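Peptidase, C14 family (Geobacter sulfurreducens PCA, PDB 3BIJ) is not characterised in detail but probably acts as a cysteine-type endopeptidase of the caspase-like C14 family. Local coordinates at residues L195-Q209 and Q255-F269. Sequence-based numbering, arbitrary orientation.
Sequences LADVKASILLISGCQ and QTPNFFTAGTPDPAF
Ser201 OG donates to Thr264 O over 2.7 Å, nearly in line with the carbonyl, and the same threonine donates a hydrogen bond through OG1 to Lys199 O at 2.8 Å; two hydroxyls thus stitch the strand ends together through backbone oxygens. From there strands 201-206 and 258-263 run antiparallel. Ile202 with Ala262, Leu204 with Phe260 and Ser206 with Asn258 are the hydrogen-bonded pairs, each closed by two reciprocal bonds; the shortest joins Leu204 N to Phe260 O (2.7 Å). At the far end Gln255 NE2 reaches Gly207 O weakly, while its OE1 is held by Gln215 N.

Side chains alternate between the two faces. On one, Leu203 lays CD1 over the face of the Phe259 ring, a CH-pi contact 3.7 Å from the centroid, and its CB meets Phe269 CE2 at 3.6 Å. Phe259 has its CG turned anti to the backbone N (chi1 -170°), which brings the ring beneath that methyl. Helix 240-250 packs on this side of the sheet, where Tyr240 touches Leu203 and Arg241 touches Phe259. On the other, Ala262 CB nestles against Leu195 CB at 3.5 Å.

Gln209 folds back at chi2 (-65°), setting its amide across that of Asn258, the planes 76° apart, near the second subunit, where it meets the other Gln209. With an alanine here, the Asn258 amide would probably lose its flat neighbour and the packing between subunits would be thinned.

Strand 201-206 pairs in parallel with 127-133 on its other edge, and 258-263 adds the antiparallel strand beyond it, as in the caspase fold; Asn258 and Phe260 of that strand meet the second subunit.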
ATOM      1  N   LEU A 195      32.979  12.292 -23.673  1.00 65.27           N
ATOM      2  CA  LEU A 195      32.616  13.660 -23.323  1.00 65.39           C
ATOM      3  C   LEU A 195      33.675  14.389 -22.500  1.00 69.79           C
ATOM      4  O   LEU A 195      33.653  15.618 -22.400  1.00 66.03           O
ATOM      5  CB  LEU A 195      31.284  13.695 -22.569  1.00 58.16           C
ATOM      6  CG  LEU A 195      30.014  13.923 -23.388  1.00 69.44           C
ATOM      7  CD1 LEU A 195      28.818  13.950 -22.440  1.00 64.80           C
ATOM      8  CD2 LEU A 195      30.098  15.244 -24.156  1.00 57.81           C
ATOM      9  N   ALA A 196      34.600  13.643 -21.910  1.00 69.58           N
ATOM     10  CA  ALA A 196      35.652  14.260 -21.109  1.00 73.20           C
ATOM     11  C   ALA A 196      36.850  14.649 -21.967  1.00 73.15           C
ATOM     12  O   ALA A 196      37.917  14.973 -21.446  1.00 76.63           O
ATOM     13  CB  ALA A 196      36.095  13.312 -20.001  1.00 72.24           C
ATOM     14  N   ASP A 197      36.669  14.612 -23.282  1.00 74.75           N
ATOM     15  CA  ASP A 197      37.744  14.962 -24.200  1.00 79.33           C
ATOM     16  C   ASP A 197      37.423  16.158 -25.084  1.00 76.38           C
ATOM     17  O   ASP A 197      38.326  16.802 -25.618  1.00 75.53           O
ATOM     18  CB  ASP A 197      38.096  13.762 -25.077  1.00 84.00           C
ATOM     19  CG  ASP A 197      38.896  12.719 -24.329  1.00 92.70           C
ATOM     20  OD1 ASP A 197      39.240  11.674 -24.938  1.00 92.66           O
ATOM     21  OD2 ASP A 197      39.184  12.952 -23.129  1.00 92.49           O
ATOM     22  N   VAL A 198      36.137  16.439 -25.248  1.00 74.11           N
ATOM     23  CA  VAL A 198      35.695  17.558 -26.060  1.00 70.37           C
ATOM     24  C   VAL A 198      36.371  18.838 -25.593  1.00 69.77           C
ATOM     25  O   VAL A 198      36.638  19.007 -24.407  1.00 78.46           O
ATOM     26  CB  VAL A 198      34.184  17.724 -25.956  1.00 73.38           C
ATOM     27  CG1 VAL A 198      33.736  18.959 -26.734  1.00 83.20           C
ATOM     28  CG2 VAL A 198      33.513  16.473 -26.480  1.00 69.65           C
ATOM     29  N   LYS A 199      36.652  19.738 -26.524  1.00 67.43           N
ATOM     30  CA  LYS A 199      37.306  20.990 -26.176  1.00 63.63           C
ATOM     31  C   LYS A 199      36.421  21.902 -25.344  1.00 62.28           C
ATOM     32  O   LYS A 199      36.890  22.546 -24.401  1.00 66.60           O
ATOM     33  CB  LYS A 199      37.741  21.724 -27.445  1.00 63.38           C
ATOM     34  CG  LYS A 199      37.116  21.174 -28.715  1.00 72.81           C
ATOM     35  CD  LYS A 199      37.355  22.092 -29.912  1.00 82.01           C
ATOM     36  CE  LYS A 199      38.840  22.302 -30.190  1.00 86.30           C
ATOM     37  NZ  LYS A 199      39.555  21.010 -30.437  1.00 86.37           N
ATOM     38  N   ALA A 200      35.139  21.952 -25.687  1.00 58.09           N
ATOM     39  CA  ALA A 200      34.197  22.813 -24.976  1.00 55.10           C
ATOM     40  C   ALA A 200      33.909  22.356 -23.539  1.00 59.09           C
ATOM     41  O   ALA A 200      34.138  21.201 -23.193  1.00 61.34           O
ATOM     42  CB  ALA A 200      32.909  22.901 -25.767  1.00 50.28           C
ATOM     43  N   SER A 201      33.425  23.269 -22.698  1.00 57.12           N
ATOM     44  CA  SER A 201      33.095  22.931 -21.310  1.00 56.65           C
ATOM     45  C   SER A 201      31.640  22.494 -21.220  1.00 50.28           C
ATOM     46  O   SER A 201      30.737  23.322 -21.332  1.00 46.05           O
ATOM     47  CB  SER A 201      33.288  24.134 -20.380  1.00 55.44           C
ATOM     48  OG  SER A 201      34.622  24.589 -20.375  1.00 71.88           O
ATOM     49  N   ILE A 202      31.414  21.205 -20.995  1.00 42.27           N
ATOM     50  CA  ILE A 202      30.054  20.689 -20.904  1.00 41.14           C
ATOM     51  C   ILE A 202      29.532  20.619 -19.461  1.00 46.07           C
ATOM     52  O   ILE A 202      30.229  20.181 -18.546  1.00 45.69           O
ATOM     53  CB  ILE A 202      29.950  19.266 -21.509  1.00 44.44           C
ATOM     54  CG1 ILE A 202      30.750  19.166 -22.820  1.00 49.79           C
ATOM     55  CG2 ILE A 202      28.483  18.940 -21.791  1.00 39.16           C
ATOM     56  CD1 ILE A 202      30.173  19.969 -23.979  1.00 44.99           C
ATOM     57  N   LEU A 203      28.301  21.079 -19.269  1.00 41.67           N
ATOM     58  CA  LEU A 203      27.639  21.036 -17.974  1.00 44.88           C
ATOM     59  C   LEU A 203      26.278  20.468 -18.321  1.00 53.65           C
ATOM     60  O   LEU A 203      25.395  21.170 -18.829  1.00 57.99           O
ATOM     61  CB  LEU A 203      27.498  22.430 -17.349  1.00 38.70           C
ATOM     62  CG  LEU A 203      26.573  22.554 -16.128  1.00 31.69           C
ATOM     63  CD1 LEU A 203      26.851  21.448 -15.170  1.00 33.84           C
ATOM     64  CD2 LEU A 203      26.744  23.902 -15.450  1.00 33.13           C
ATOM     65  N   LEU A 204      26.130  19.173 -18.066  1.00 54.07           N
ATOM     66  CA  LEU A 204      24.910  18.444 -18.367  1.00 45.29           C
ATOM     67  C   LEU A 204      24.089  18.228 -17.099  1.00 45.10           C
ATOM     68  O   LEU A 204      24.548  17.574 -16.167  1.00 47.96           O
ATOM     69  CB  LEU A 204      25.306  17.106 -18.973  1.00 47.48           C
ATOM     70  CG  LEU A 204      24.538  16.556 -20.168  1.00 55.74           C
ATOM     71  CD1 LEU A 204      25.424  15.547 -20.883  1.00 42.60           C
ATOM     72  CD2 LEU A 204      23.212  15.942 -19.725  1.00 44.96           C
ATOM     73  N   ILE A 205      22.883  18.790 -17.069  1.00 39.27           N
ATOM     74  CA  ILE A 205      21.980  18.646 -15.931  1.00 28.40           C
ATOM     75  C   ILE A 205      20.761  17.889 -16.430  1.00 30.87           C
ATOM     76  O   ILE A 205      19.961  18.428 -17.197  1.00 38.01           O
ATOM     77  CB  ILE A 205      21.524  20.018 -15.382  1.00 26.12           C
ATOM     78  CG1 ILE A 205      22.710  20.762 -14.755  1.00 37.98           C
ATOM     79  CG2 ILE A 205      20.429  19.834 -14.360  1.00 32.88           C
ATOM     80  CD1 ILE A 205      22.414  22.194 -14.312  1.00 20.10           C
ATOM     81  N   SER A 206      20.630  16.634 -16.010  1.00 37.82           N
ATOM     82  CA  SER A 206      19.501  15.803 -16.423  1.00 33.31           C
ATOM     83  C   SER A 206      18.426  15.716 -15.341  1.00 42.40           C
ATOM     84  O   SER A 206      18.676  16.003 -14.168  1.00 41.40           O
ATOM     85  CB  SER A 206      19.989  14.402 -16.770  1.00 43.30           C
ATOM     86  OG  SER A 206      20.642  13.818 -15.654  1.00 51.65           O
ATOM     87  N   GLY A 207      17.230  15.289 -15.740  1.00 43.20           N
ATOM     88  CA  GLY A 207      16.124  15.189 -14.805  1.00 33.89           C
ATOM     89  C   GLY A 207      16.217  14.099 -13.754  1.00 38.91           C
ATOM     90  O   GLY A 207      15.551  14.158 -12.716  1.00 42.52           O
ATOM     91  N   CYS A 208      17.033  13.086 -14.001  1.00 40.94           N
ATOM     92  CA  CYS A 208      17.151  12.006 -13.028  1.00 36.65           C
ATOM     93  C   CYS A 208      18.463  11.228 -13.151  1.00 34.14           C
ATOM     94  O   CYS A 208      19.268  11.487 -14.045  1.00 33.64           O
ATOM     95  CB  CYS A 208      15.965  11.047 -13.189  1.00 43.77           C
ATOM     96  SG  CYS A 208      15.963  10.118 -14.752  1.00 43.91           S
ATOM     97  N   GLN A 209      18.656  10.273 -12.240  1.00 33.70           N
ATOM     98  CA  GLN A 209      19.847   9.425 -12.220  1.00 37.99           C
ATOM     99  C   GLN A 209      19.633   8.260 -13.190  1.00 44.02           C
ATOM    100  O   GLN A 209      18.497   7.973 -13.589  1.00 34.49           O
ATOM    101  CB  GLN A 209      20.097   8.859 -10.817  1.00 33.29           C
ATOM    102  CG  GLN A 209      20.215   9.896  -9.714  1.00 29.96           C
ATOM    103  CD  GLN A 209      21.406  10.801  -9.874  1.00 26.42           C
ATOM    104  OE1 GLN A 209      21.354  11.963  -9.495  1.00 41.33           O
ATOM    105  NE2 GLN A 209      22.499  10.272 -10.415  1.00 34.08           N
ATOM    106  N   GLN A 255      13.456  10.479  -7.805  1.00 37.82           N
ATOM    107  CA  GLN A 255      13.820  11.284  -8.970  1.00 35.54           C
ATOM    108  C   GLN A 255      14.767  12.411  -8.563  1.00 32.36           C
ATOM    109  O   GLN A 255      14.340  13.423  -8.008  1.00 43.75           O
ATOM    110  CB  GLN A 255      12.598  11.903  -9.662  1.00 27.03           C
ATOM    111  CG  GLN A 255      12.988  12.397 -11.054  1.00 43.39           C
ATOM    112  CD  GLN A 255      11.865  13.033 -11.855  1.00 33.55           C
ATOM    113  OE1 GLN A 255      10.696  12.717 -11.682  1.00 43.15           O
ATOM    114  NE2 GLN A 255      12.233  13.913 -12.764  1.00 26.18           N
ATOM    115  N   THR A 256      16.054  12.234  -8.846  1.00 36.06           N
ATOM    116  CA  THR A 256      17.056  13.231  -8.487  1.00 35.87           C
ATOM    117  C   THR A 256      17.803  13.694  -9.722  1.00 33.62           C
ATOM    118  O   THR A 256      18.488  12.900 -10.364  1.00 35.85           O
ATOM    119  CB  THR A 256      18.112  12.664  -7.499  1.00 33.24           C
ATOM    120  OG1 THR A 256      17.455  12.036  -6.393  1.00 33.67           O
ATOM    121  CG2 THR A 256      19.007  13.785  -6.977  1.00 38.86           C
ATOM    122  N   PRO A 257      17.666  14.982 -10.088  1.00 38.64           N
ATOM    123  CA  PRO A 257      18.386  15.456 -11.273  1.00 38.32           C
ATOM    124  C   PRO A 257      19.883  15.373 -11.014  1.00 42.58           C
ATOM    125  O   PRO A 257      20.337  15.517  -9.875  1.00 35.98           O
ATOM    126  CB  PRO A 257      17.859  16.885 -11.459  1.00 39.73           C
ATOM    127  CG  PRO A 257      17.337  17.264 -10.104  1.00 44.15           C
ATOM    128  CD  PRO A 257      16.702  15.993  -9.618  1.00 38.00           C
ATOM    129  N   ASN A 258      20.640  15.114 -12.075  1.00 43.36           N
ATOM    130  CA  ASN A 258      22.082  14.971 -11.974  1.00 33.37           C
ATOM    131  C   ASN A 258      22.874  16.164 -12.506  1.00 45.92           C
ATOM    132  O   ASN A 258      22.459  16.851 -13.444  1.00 48.27           O
ATOM    133  CB  ASN A 258      22.513  13.719 -12.721  1.00 38.44           C
ATOM    134  CG  ASN A 258      23.838  13.190 -12.247  1.00 37.79           C
ATOM    135  OD1 ASN A 258      24.635  12.708 -13.045  1.00 40.91           O
ATOM    136  ND2 ASN A 258      24.083  13.267 -10.939  1.00 40.87           N
ATOM    137  N   PHE A 259      24.035  16.377 -11.900  1.00 44.78           N
ATOM    138  CA  PHE A 259      24.934  17.459 -12.261  1.00 45.42           C
ATOM    139  C   PHE A 259      26.238  16.832 -12.785  1.00 50.07           C
ATOM    140  O   PHE A 259      27.119  16.459 -12.010  1.00 49.60           O
ATOM    141  CB  PHE A 259      25.181  18.321 -11.015  1.00 44.85           C
ATOM    142  CG  PHE A 259      25.896  19.615 -11.286  1.00 50.00           C
ATOM    143  CD1 PHE A 259      27.280  19.655 -11.395  1.00 49.54           C
ATOM    144  CD2 PHE A 259      25.182  20.798 -11.425  1.00 43.90           C
ATOM    145  CE1 PHE A 259      27.939  20.853 -11.637  1.00 42.74           C
ATOM    146  CE2 PHE A 259      25.834  21.993 -11.667  1.00 40.74           C
ATOM    147  CZ  PHE A 259      27.213  22.017 -11.772  1.00 42.65           C
ATOM    148  N   PHE A 260      26.347  16.730 -14.108  1.00 51.37           N
ATOM    149  CA  PHE A 260      27.501  16.128 -14.771  1.00 50.51           C
ATOM    150  C   PHE A 260      28.311  17.136 -15.598  1.00 50.67           C
ATOM    151  O   PHE A 260      27.744  17.891 -16.392  1.00 45.50           O
ATOM    152  CB  PHE A 260      27.004  15.014 -15.687  1.00 46.62           C
ATOM    153  CG  PHE A 260      28.093  14.167 -16.256  1.00 50.47           C
ATOM    154  CD1 PHE A 260      28.838  13.334 -15.427  1.00 63.01           C
ATOM    155  CD2 PHE A 260      28.369  14.188 -17.620  1.00 49.00           C
ATOM    156  CE1 PHE A 260      29.850  12.522 -15.944  1.00 64.42           C
ATOM    157  CE2 PHE A 260      29.382  13.381 -18.156  1.00 63.64           C
ATOM    158  CZ  PHE A 260      30.126  12.544 -17.312  1.00 60.58           C
ATOM    159  N   THR A 261      29.633  17.138 -15.418  1.00 45.93           N
ATOM    160  CA  THR A 261      30.514  18.037 -16.164  1.00 43.20           C
ATOM    161  C   THR A 261      31.459  17.219 -17.037  1.00 40.75           C
ATOM    162  O   THR A 261      31.955  16.186 -16.613  1.00 44.10           O
ATOM    163  CB  THR A 261      31.386  18.908 -15.242  1.00 41.50           C
ATOM    164  OG1 THR A 261      32.232  18.067 -14.450  1.00 48.56           O
ATOM    165  CG2 THR A 261      30.526  19.767 -14.332  1.00 50.24           C
ATOM    166  N   ALA A 262      31.703  17.681 -18.258  1.00 43.20           N
ATOM    167  CA  ALA A 262      32.599  16.981 -19.159  1.00 43.41           C
ATOM    168  C   ALA A 262      33.422  17.990 -19.955  1.00 49.74           C
ATOM    169  O   ALA A 262      33.216  19.198 -19.832  1.00 48.11           O
ATOM    170  CB  ALA A 262      31.803  16.092 -20.092  1.00 45.15           C
ATOM    171  N   GLY A 263      34.359  17.499 -20.764  1.00 48.46           N
ATOM    172  CA  GLY A 263      35.183  18.394 -21.560  1.00 43.54           C
ATOM    173  C   GLY A 263      36.201  19.167 -20.743  1.00 48.78           C
ATOM    174  O   GLY A 263      36.562  18.763 -19.636  1.00 55.67           O
ATOM    175  N   THR A 264      36.671  20.284 -21.285  1.00 46.20           N
ATOM    176  CA  THR A 264      37.658  21.091 -20.587  1.00 52.11           C
ATOM    177  C   THR A 264      37.048  21.780 -19.371  1.00 53.99           C
ATOM    178  O   THR A 264      36.126  22.581 -19.495  1.00 59.50           O
ATOM    179  CB  THR A 264      38.272  22.148 -21.522  1.00 48.49           C
ATOM    180  OG1 THR A 264      38.845  21.491 -22.659  1.00 53.28           O
ATOM    181  CG2 THR A 264      39.365  22.929 -20.801  1.00 44.47           C
ATOM    182  N   PRO A 265      37.554  21.465 -18.168  1.00 56.87           N
ATOM    183  CA  PRO A 265      37.029  22.078 -16.943  1.00 54.97           C
ATOM    184  C   PRO A 265      37.017  23.609 -17.001  1.00 61.86           C
ATOM    185  O   PRO A 265      37.932  24.227 -17.553  1.00 65.82           O
ATOM    186  CB  PRO A 265      37.959  21.534 -15.856  1.00 45.07           C
ATOM    187  CG  PRO A 265      39.232  21.279 -16.585  1.00 57.28           C
ATOM    188  CD  PRO A 265      38.740  20.645 -17.875  1.00 56.37           C
ATOM    189  N   ASP A 266      35.975  24.209 -16.436  1.00 55.10           N
ATOM    190  CA  ASP A 266      35.831  25.654 -16.419  1.00 59.76           C
ATOM    191  C   ASP A 266      35.148  26.055 -15.120  1.00 68.37           C
ATOM    192  O   ASP A 266      33.931  26.251 -15.076  1.00 66.67           O
ATOM    193  CB  ASP A 266      34.982  26.117 -17.604  1.00 64.71           C
ATOM    194  CG  ASP A 266      34.974  27.631 -17.766  1.00 63.96           C
ATOM    195  OD1 ASP A 266      35.095  28.342 -16.753  1.00 58.26           O
ATOM    196  OD2 ASP A 266      34.833  28.113 -18.909  1.00 72.52           O
ATOM    197  N   PRO A 267      35.927  26.188 -14.039  1.00 73.79           N
ATOM    198  CA  PRO A 267      35.364  26.569 -12.742  1.00 72.47           C
ATOM    199  C   PRO A 267      34.638  27.907 -12.765  1.00 65.09           C
ATOM    200  O   PRO A 267      33.706  28.123 -11.991  1.00 67.81           O
ATOM    201  CB  PRO A 267      36.587  26.570 -11.824  1.00 75.29           C
ATOM    202  CG  PRO A 267      37.689  26.957 -12.752  1.00 81.67           C
ATOM    203  CD  PRO A 267      37.396  26.116 -13.969  1.00 75.56           C
ATOM    204  N   ALA A 268      35.050  28.805 -13.652  1.00 59.91           N
ATOM    205  CA  ALA A 268      34.393  30.107 -13.732  1.00 58.78           C
ATOM    206  C   ALA A 268      32.967  29.940 -14.248  1.00 57.72           C
ATOM    207  O   ALA A 268      32.054  30.650 -13.828  1.00 56.77           O
ATOM    208  CB  ALA A 268      35.175  31.045 -14.645  1.00 53.96           C
ATOM    209  N   PHE A 269      32.794  28.987 -15.161  1.00 60.44           N
ATOM    210  CA  PHE A 269      31.493  28.697 -15.759  1.00 57.93           C
ATOM    211  C   PHE A 269      30.522  28.098 -14.729  1.00 52.61           C
ATOM    212  O   PHE A 269      29.378  28.545 -14.609  1.00 47.11           O
ATOM    213  CB  PHE A 269      31.686  27.753 -16.959  1.00 47.88           C
ATOM    214  CG  PHE A 269      30.407  27.240 -17.550  1.00 44.09           C
ATOM    215  CD1 PHE A 269      29.312  28.077 -17.714  1.00 50.62           C
ATOM    216  CD2 PHE A 269      30.306  25.911 -17.960  1.00 39.43           C
ATOM    217  CE1 PHE A 269      28.130  27.597 -18.278  1.00 54.35           C
ATOM    218  CE2 PHE A 269      29.133  25.420 -18.526  1.00 40.16           C
ATOM    219  CZ  PHE A 269      28.042  26.260 -18.685  1.00 35.15           C
TER